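Local coordinates for copper-containing nitrite reductase (PDB 6HBE), which probably reduces nitrite to nitric oxide with electrons from cytochrome c, as a copper-dependent homotrimeric enzyme of the denitrification pathway, at residues Ser166-Asp169 and Phe170-Lys174; Thr266-Phe269 and Gly270-Ile273; Gln352-Gly355 and Asn356-Tyr359. One frame throughout, in Å; residues are numbered along the deposited sequence.

In the fold
The three contacts follow one another along the chain, each made within a single continuous run of residues. Interaction 1 is the short helix 167-172, which comes after strand 154-163; interaction 2 leads from the end of strand 260-266 into helix 269-272; interaction 3 is the hairpin of strands 349-353 and 358-359 in the plastocyanin/azurin-family part. Interactions 1 and 3 touch, with centres about 10 Å apart, so the helix packs against the hairpin of the C-terminal copper domain. Interaction 2 lies apart, its centre about 18 Å from that of interaction 1 and about 28 Å from that of interaction 3, and supplies a histidine to a copper shared with another subunit.

Interaction 1: residues Ser166-Asp169 and Phe170-Lys174; sequences SGRD and FYDGK
Arg168 and Asp172, one turn apart on helix 167-172, meet side-on, the guanidinium and carboxylate planes 22° from parallel. Arg168 NH2 donates to Asp172 OD1 at 3.0 Å on the syn side but tilted out of the carboxylate plane, while NE reaches OD2 at 3.2 Å from above it, giving a salt bridge with one nitrogen to each oxygen. The arginine starts away from its partner, CG anti to the backbone N (chi1 179°), and bends at chi2 and chi3 to bring its end back. Its plane stands 75° from the Tyr171 ring, with NH2 3.6 Å from Tyr171 CB. At the N-cap, Ser166 OG accepts from Asp169 N at 3.0 Å. At the other end Gly173, whose positive phi suits glycine, forms a Schellman motif in which Lys174 N bonds to Asp169 O at 2.9 Å. One water joins Asp169 OD1 to Asp172 OD2. With a leucine in place of Arg168, the Asp172 carboxylate would probably lose its charge partner within the helix, and Gln352 OE1 the donor NH1. The arginine thus has a double role, pairing with an acid of its own helix while its remaining terminal nitrogen ties that helix to the hairpin 349-359.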
loop_
_atom_site.group_PDB
_atom_site.type_symbol
_atom_site.label_atom_id
_atom_site.label_comp_id
_atom_site.label_asym_id
_atom_site.label_seq_id
_atom_site.Cartn_x
_atom_site.Cartn_y
_atom_site.Cartn_z
ATOM N N SER C 166 -4.570 -11.280 -10.759
ATOM C CA SER C 166 -4.176 -12.557 -10.146
ATOM C C SER C 166 -4.356 -12.507 -8.655
ATOM O O SER C 166 -4.399 -11.426 -8.080
ATOM C CB SER C 166 -2.731 -12.917 -10.455
ATOM O OG SER C 166 -1.822 -11.959 -9.917
ATOM N N GLY C 167 -4.464 -13.682 -8.031
ATOM C CA GLY C 167 -4.492 -13.747 -6.567
ATOM C C GLY C 167 -3.154 -13.317 -5.928
ATOM O O GLY C 167 -3.129 -12.844 -4.785
ATOM N N ARG C 168 -2.049 -13.524 -6.636
ATOM C CA ARG C 168 -0.733 -13.025 -6.254
ATOM C C ARG C 168 -0.762 -11.491 -6.134
ATOM O O ARG C 168 -0.274 -10.944 -5.155
ATOM C CB ARG C 168 0.304 -13.428 -7.323
ATOM C CG ARG C 168 1.743 -12.965 -7.110
ATOM C CD ARG C 168 2.468 -13.633 -5.956
ATOM N NE ARG C 168 2.221 -12.999 -4.652
ATOM C CZ ARG C 168 2.336 -13.576 -3.457
ATOM N NH1 ARG C 168 2.625 -14.879 -3.321
ATOM N NH2 ARG C 168 2.120 -12.839 -2.353
ATOM N N ASP C 169 -1.321 -10.819 -7.133
ATOM C CA ASP C 169 -1.427 -9.337 -7.113
ATOM C C ASP C 169 -2.396 -8.893 -6.010
ATOM O O ASP C 169 -2.149 -7.860 -5.368
ATOM C CB ASP C 169 -1.917 -8.786 -8.451
ATOM C CG ASP C 169 -0.853 -8.826 -9.537
ATOM O OD1 ASP C 169 0.321 -9.094 -9.211
ATOM O OD2 ASP C 169 -1.194 -8.542 -10.700
ATOM N N PHE C 170 -3.456 -9.669 -5.762
ATOM C CA PHE C 170 -4.381 -9.359 -4.657
ATOM C C PHE C 170 -3.670 -9.359 -3.275
ATOM O O PHE C 170 -3.863 -8.426 -2.456
ATOM C CB PHE C 170 -5.599 -10.280 -4.645
ATOM C CG PHE C 170 -6.555 -9.989 -3.501
ATOM C CD1 PHE C 170 -7.265 -8.787 -3.460
ATOM C CD2 PHE C 170 -6.718 -10.902 -2.479
ATOM C CE1 PHE C 170 -8.118 -8.507 -2.374
ATOM C CE2 PHE C 170 -7.550 -10.613 -1.383
ATOM C CZ PHE C 170 -8.248 -9.418 -1.348
ATOM N N TYR C 171 -2.891 -10.400 -2.987
ATOM C CA TYR C 171 -2.066 -10.454 -1.748
ATOM C C TYR C 171 -1.110 -9.255 -1.648
ATOM O O TYR C 171 -0.971 -8.644 -0.597
ATOM C CB TYR C 171 -1.271 -11.773 -1.663
ATOM C CG TYR C 171 -1.933 -12.889 -0.901
ATOM C CD1 TYR C 171 -3.164 -13.393 -1.281
ATOM C CD2 TYR C 171 -1.274 -13.504 0.165
ATOM C CE1 TYR C 171 -3.765 -14.434 -0.583
ATOM C CE2 TYR C 171 -1.852 -14.547 0.861
ATOM C CZ TYR C 171 -3.104 -15.006 0.492
ATOM O OH TYR C 171 -3.689 -16.025 1.214
ATOM N N ASP C 172 -0.492 -8.903 -2.755
ATOM C CA ASP C 172 0.470 -7.807 -2.822
ATOM C C ASP C 172 -0.114 -6.365 -2.891
ATOM O O ASP C 172 0.648 -5.385 -2.891
ATOM C CB ASP C 172 1.395 -8.059 -4.047
ATOM C CG ASP C 172 2.222 -9.356 -3.924
ATOM O OD1 ASP C 172 2.339 -9.901 -2.832
ATOM O OD2 ASP C 172 2.765 -9.828 -4.955
ATOM N N GLY C 173 -1.439 -6.223 -2.962
ATOM C CA GLY C 173 -2.096 -4.908 -3.090
ATOM C C GLY C 173 -1.859 -4.209 -4.412
ATOM O O GLY C 173 -1.871 -2.969 -4.476
ATOM N N LYS C 174 -1.586 -4.979 -5.468
ATOM C CA LYS C 174 -1.279 -4.434 -6.774
ATOM C C LYS C 174 -2.545 -4.491 -7.695
ATOM O O LYS C 174 -2.730 -5.453 -8.444
ATOM C CB LYS C 174 -0.106 -5.208 -7.386
ATOM C CG LYS C 174 0.383 -4.639 -8.714
ATOM C CD LYS C 174 1.391 -5.545 -9.430
ATOM C CE LYS C 174 1.747 -4.966 -10.795
ATOM N NZ LYS C 174 2.521 -5.876 -11.697
HETATM O O HOH W 1 -3.447 -6.861 -10.792
HETATM O O HOH W 2 2.449 -9.099 -7.700
#

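Interaction 2: residues Thr266-Phe269 and Gly270-Ile273; sequences THVF and GTAI. With CU (copper (II) ion), chain E.
The loop carrying the copper ligand His267 runs into the first turn of helix 269-272, with Val268 at the N-cap. Thr271 OG1 donates to Val268 O at 2.7 Å, in the carbonyl plane and on a lone pair. The same oxygen accepts from Thr271 N, which lies 40° above that plane, and from Ala272 N at 3.1 Å, so three donors grip one carbonyl. Threonine suits the place: with OG1 between backbone N and carbonyl carbon (chi1 69°) it meets Val268 O, while the methyl CG2 packs on Val268 CG1, so both branches are used. Its OG1 also accepts a hydrogen bond from a water that lies within bonding distance of Thr266 OG1, and Thr266 CG2 packs 3.3 Å from Thr271 OG1. Thr266 OG1 accepts from Val268 N at 3.2 Å, an ST turn that ties down the backbone on both sides of His267. The small Ala272 places CB 4.0 Å from Phe269 CD1, and Phe269 CZ lies 3.3 Å above one face of the His267 ring, offset toward its rim. His267 NE2 binds copper at 2.1 Å, alongside a water and His80 and His114 of a neighbouring subunit. Held by the turn and with one ring face against phenylalanine, the imidazole is well placed to complete a metal site at the subunit interface, where the water probably marks the position of nitrite, as in related copper nitrite reductases.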
loop_
_atom_site.group_PDB
_atom_site.type_symbol
_atom_site.label_atom_id
_atom_site.label_comp_id
_atom_site.label_asym_id
_atom_site.label_seq_id
_atom_site.Cartn_x
_atom_site.Cartn_y
_atom_site.Cartn_z
ATOM N N THR C 266 -10.078 10.615 -6.888
ATOM C CA THR C 266 -9.345 10.240 -5.673
ATOM C C THR C 266 -7.950 10.842 -5.735
ATOM O O THR C 266 -7.214 10.690 -6.732
ATOM C CB THR C 266 -9.237 8.699 -5.403
ATOM O OG1 THR C 266 -8.318 8.490 -4.325
ATOM C CG2 THR C 266 -8.740 7.915 -6.629
ATOM N N HIS C 267 -7.524 11.473 -4.650
ATOM C CA HIS C 267 -6.188 12.100 -4.626
ATOM C C HIS C 267 -5.035 11.089 -4.351
ATOM O O HIS C 267 -3.887 11.482 -4.263
ATOM C CB HIS C 267 -6.149 13.333 -3.706
ATOM C CG HIS C 267 -5.723 14.584 -4.426
ATOM N ND1 HIS C 267 -4.410 14.877 -4.699
ATOM C CD2 HIS C 267 -6.456 15.585 -4.987
ATOM C CE1 HIS C 267 -4.345 16.019 -5.365
ATOM N NE2 HIS C 267 -5.572 16.464 -5.559
ATOM N N VAL C 268 -5.364 9.789 -4.257
ATOM C CA VAL C 268 -4.378 8.720 -4.267
ATOM C C VAL C 268 -4.080 8.498 -5.768
ATOM O O VAL C 268 -4.790 7.703 -6.470
ATOM C CB VAL C 268 -4.889 7.427 -3.584
ATOM C CG1 VAL C 268 -3.820 6.332 -3.638
ATOM C CG2 VAL C 268 -5.294 7.724 -2.139
ATOM N N PHE C 269 -3.096 9.242 -6.262
ATOM C CA PHE C 269 -2.975 9.451 -7.730
ATOM C C PHE C 269 -2.494 8.216 -8.499
ATOM O O PHE C 269 -2.809 8.109 -9.674
ATOM C CB PHE C 269 -2.128 10.696 -8.064
ATOM C CG PHE C 269 -2.890 12.012 -8.117
ATOM C CD1 PHE C 269 -4.286 12.102 -7.974
ATOM C CD2 PHE C 269 -2.192 13.181 -8.328
ATOM C CE1 PHE C 269 -4.950 13.327 -8.033
ATOM C CE2 PHE C 269 -2.850 14.412 -8.411
ATOM C CZ PHE C 269 -4.226 14.492 -8.269
ATOM N N GLY C 270 -1.846 7.251 -7.825
ATOM C CA GLY C 270 -1.571 5.950 -8.442
ATOM C C GLY C 270 -2.790 5.055 -8.662
ATOM O O GLY C 270 -2.687 4.039 -9.364
ATOM N N THR C 271 -3.939 5.407 -8.057
ATOM C CA THR C 271 -5.230 4.790 -8.362
ATOM C C THR C 271 -6.128 5.649 -9.293
ATOM O O THR C 271 -6.873 5.097 -10.110
ATOM C CB THR C 271 -6.003 4.427 -7.096
ATOM O OG1 THR C 271 -6.448 5.608 -6.387
ATOM C CG2 THR C 271 -5.150 3.534 -6.189
ATOM N N ALA C 272 -6.045 6.995 -9.210
ATOM C CA ALA C 272 -6.766 7.866 -10.177
ATOM C C ALA C 272 -6.321 7.568 -11.603
ATOM O O ALA C 272 -7.129 7.524 -12.523
ATOM C CB ALA C 272 -6.509 9.333 -9.887
ATOM N N ILE C 273 -5.037 7.323 -11.748
ATOM C CA ILE C 273 -4.440 7.046 -13.074
ATOM C C ILE C 273 -4.911 5.720 -13.698
ATOM O O ILE C 273 -4.761 5.513 -14.933
ATOM C CB ILE C 273 -2.888 7.127 -12.969
ATOM C CG1 ILE C 273 -2.216 7.433 -14.323
ATOM C CG2 ILE C 273 -2.311 5.882 -12.347
ATOM C CD1 ILE C 273 -0.802 7.914 -14.179
HETATM CU CU CU E . -5.897 18.282 -6.477
HETATM O O HOH W 3 -7.902 5.646 -4.102
HETATM O O HOH W 4 -7.178 19.053 -7.776
#

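Interaction 3: residues Gln352-Gly355 and Asn356-Tyr359; sequences QMVG and NSFY
Val354 O accepts from Ser357 OG at 2.8 Å, with the hydroxyl nearly along the C=O axis (172° at the oxygen), closing the turn of a beta hairpin. Serine fits because OG lies between its own backbone N and carbonyl carbon (chi1 76°), facing the Val354 carbonyl, just past the end of strand 349-353. Beside it Val354 N donates to Ser357 O at 2.9 Å. Between them Gly355 and Asn356 both take positive phi, a left-handed conformation that glycine adopts easily and asparagine tolerates best after it. Gln352 and Tyr359 form an antiparallel hydrogen-bonded pair, with Tyr359 N to Gln352 O at 2.8 Å and Gln352 N to Tyr359 O at 2.9 Å. Their side chains run side by side, amide and ring planes 48° apart; Gln352 OE1 accepts from Arg168 NH1 of helix 167-172 and merely passes the ring, 4.0 Å from Tyr359 CD2. Val354 CG1 packs alongside Tyr359 CB. Met353 and Phe358, the non-hydrogen-bonded pair, extend from the other face of the sheet, Met353 CG lying 3.7 Å from Phe358 CE1. At the turn, Asn356 OD1 accepts from His120 NE2 and ND2 bonds to Tyr433 OH, close to the copper ligands His390 and His431. Strand 358-359 borders the sheet within this chain, strand 370-375 flanks 349-353 on its other side, and helix 167-172 lies over Val354 and Tyr359, with Gly167 N bonded to Ser357 OG.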
loop_
_atom_site.group_PDB
_atom_site.type_symbol
_atom_site.label_atom_id
_atom_site.label_comp_id
_atom_site.label_asym_id
_atom_site.label_seq_id
_atom_site.Cartn_x
_atom_site.Cartn_y
_atom_site.Cartn_z
ATOM N N GLN C 352 2.805 -21.379 -7.104
ATOM C CA GLN C 352 2.048 -21.021 -5.896
ATOM C C GLN C 352 0.557 -21.160 -6.106
ATOM O O GLN C 352 0.038 -20.753 -7.143
ATOM C CB GLN C 352 2.334 -19.563 -5.496
ATOM C CG GLN C 352 3.773 -19.252 -5.187
ATOM C CD GLN C 352 3.971 -17.815 -4.701
ATOM O OE1 GLN C 352 3.239 -16.914 -5.095
ATOM N NE2 GLN C 352 4.948 -17.610 -3.846
ATOM N N MET C 353 -0.135 -21.703 -5.106
ATOM C CA MET C 353 -1.575 -21.512 -4.954
ATOM C C MET C 353 -1.726 -20.287 -4.038
ATOM O O MET C 353 -1.210 -20.290 -2.939
ATOM C CB MET C 353 -2.240 -22.728 -4.307
ATOM C CG MET C 353 -2.095 -24.022 -5.110
ATOM S SD MET C 353 -1.599 -25.390 -4.041
ATOM C CE MET C 353 -2.102 -26.794 -5.071
ATOM N N VAL C 354 -2.399 -19.240 -4.523
ATOM C CA VAL C 354 -2.465 -17.956 -3.803
ATOM C C VAL C 354 -3.679 -17.136 -4.263
ATOM O O VAL C 354 -3.883 -16.931 -5.457
ATOM C CB VAL C 354 -1.117 -17.175 -3.909
ATOM C CG1 VAL C 354 -0.672 -16.949 -5.345
ATOM C CG2 VAL C 354 -1.160 -15.832 -3.149
ATOM N N GLY C 355 -4.492 -16.671 -3.305
ATOM C CA GLY C 355 -5.742 -15.958 -3.632
ATOM C C GLY C 355 -6.669 -16.717 -4.572
ATOM O O GLY C 355 -7.212 -16.136 -5.510
ATOM N N ASN C 356 -6.852 -18.028 -4.313
ATOM C CA ASN C 356 -7.643 -18.921 -5.181
ATOM C C ASN C 356 -7.219 -18.808 -6.646
ATOM O O ASN C 356 -8.051 -18.621 -7.538
ATOM C CB ASN C 356 -9.153 -18.694 -5.022
ATOM C CG ASN C 356 -9.702 -19.173 -3.684
ATOM O OD1 ASN C 356 -8.966 -19.467 -2.736
ATOM N ND2 ASN C 356 -11.015 -19.277 -3.608
ATOM N N SER C 357 -5.907 -18.877 -6.870
ATOM C CA SER C 357 -5.327 -18.872 -8.204
ATOM C C SER C 357 -4.013 -19.595 -8.215
ATOM O O SER C 357 -3.443 -19.857 -7.160
ATOM C CB SER C 357 -5.163 -17.443 -8.759
ATOM O OG SER C 357 -4.062 -16.736 -8.200
ATOM N N PHE C 358 -3.511 -19.913 -9.420
ATOM C CA PHE C 358 -2.201 -20.516 -9.595
ATOM C C PHE C 358 -1.249 -19.478 -10.193
ATOM O O PHE C 358 -1.594 -18.836 -11.168
ATOM C CB PHE C 358 -2.239 -21.764 -10.508
ATOM C CG PHE C 358 -3.100 -22.885 -9.984
ATOM C CD1 PHE C 358 -2.655 -23.697 -8.957
ATOM C CD2 PHE C 358 -4.383 -23.119 -10.518
ATOM C CE1 PHE C 358 -3.450 -24.735 -8.474
ATOM C CE2 PHE C 358 -5.174 -24.149 -10.046
ATOM C CZ PHE C 358 -4.713 -24.954 -9.015
ATOM N N TYR C 359 -0.041 -19.353 -9.622
ATOM C CA TYR C 359 0.964 -18.360 -10.055
ATOM C C TYR C 359 2.339 -18.982 -10.239
ATOM O O TYR C 359 2.917 -19.462 -9.279
ATOM C CB TYR C 359 1.057 -17.199 -9.036
ATOM C CG TYR C 359 1.963 -16.083 -9.485
ATOM C CD1 TYR C 359 1.557 -15.196 -10.478
ATOM C CD2 TYR C 359 3.227 -15.936 -8.953
ATOM C CE1 TYR C 359 2.399 -14.175 -10.918
ATOM C CE2 TYR C 359 4.077 -14.917 -9.386
ATOM C CZ TYR C 359 3.641 -14.036 -10.355
ATOM O OH TYR C 359 4.481 -13.025 -10.774
#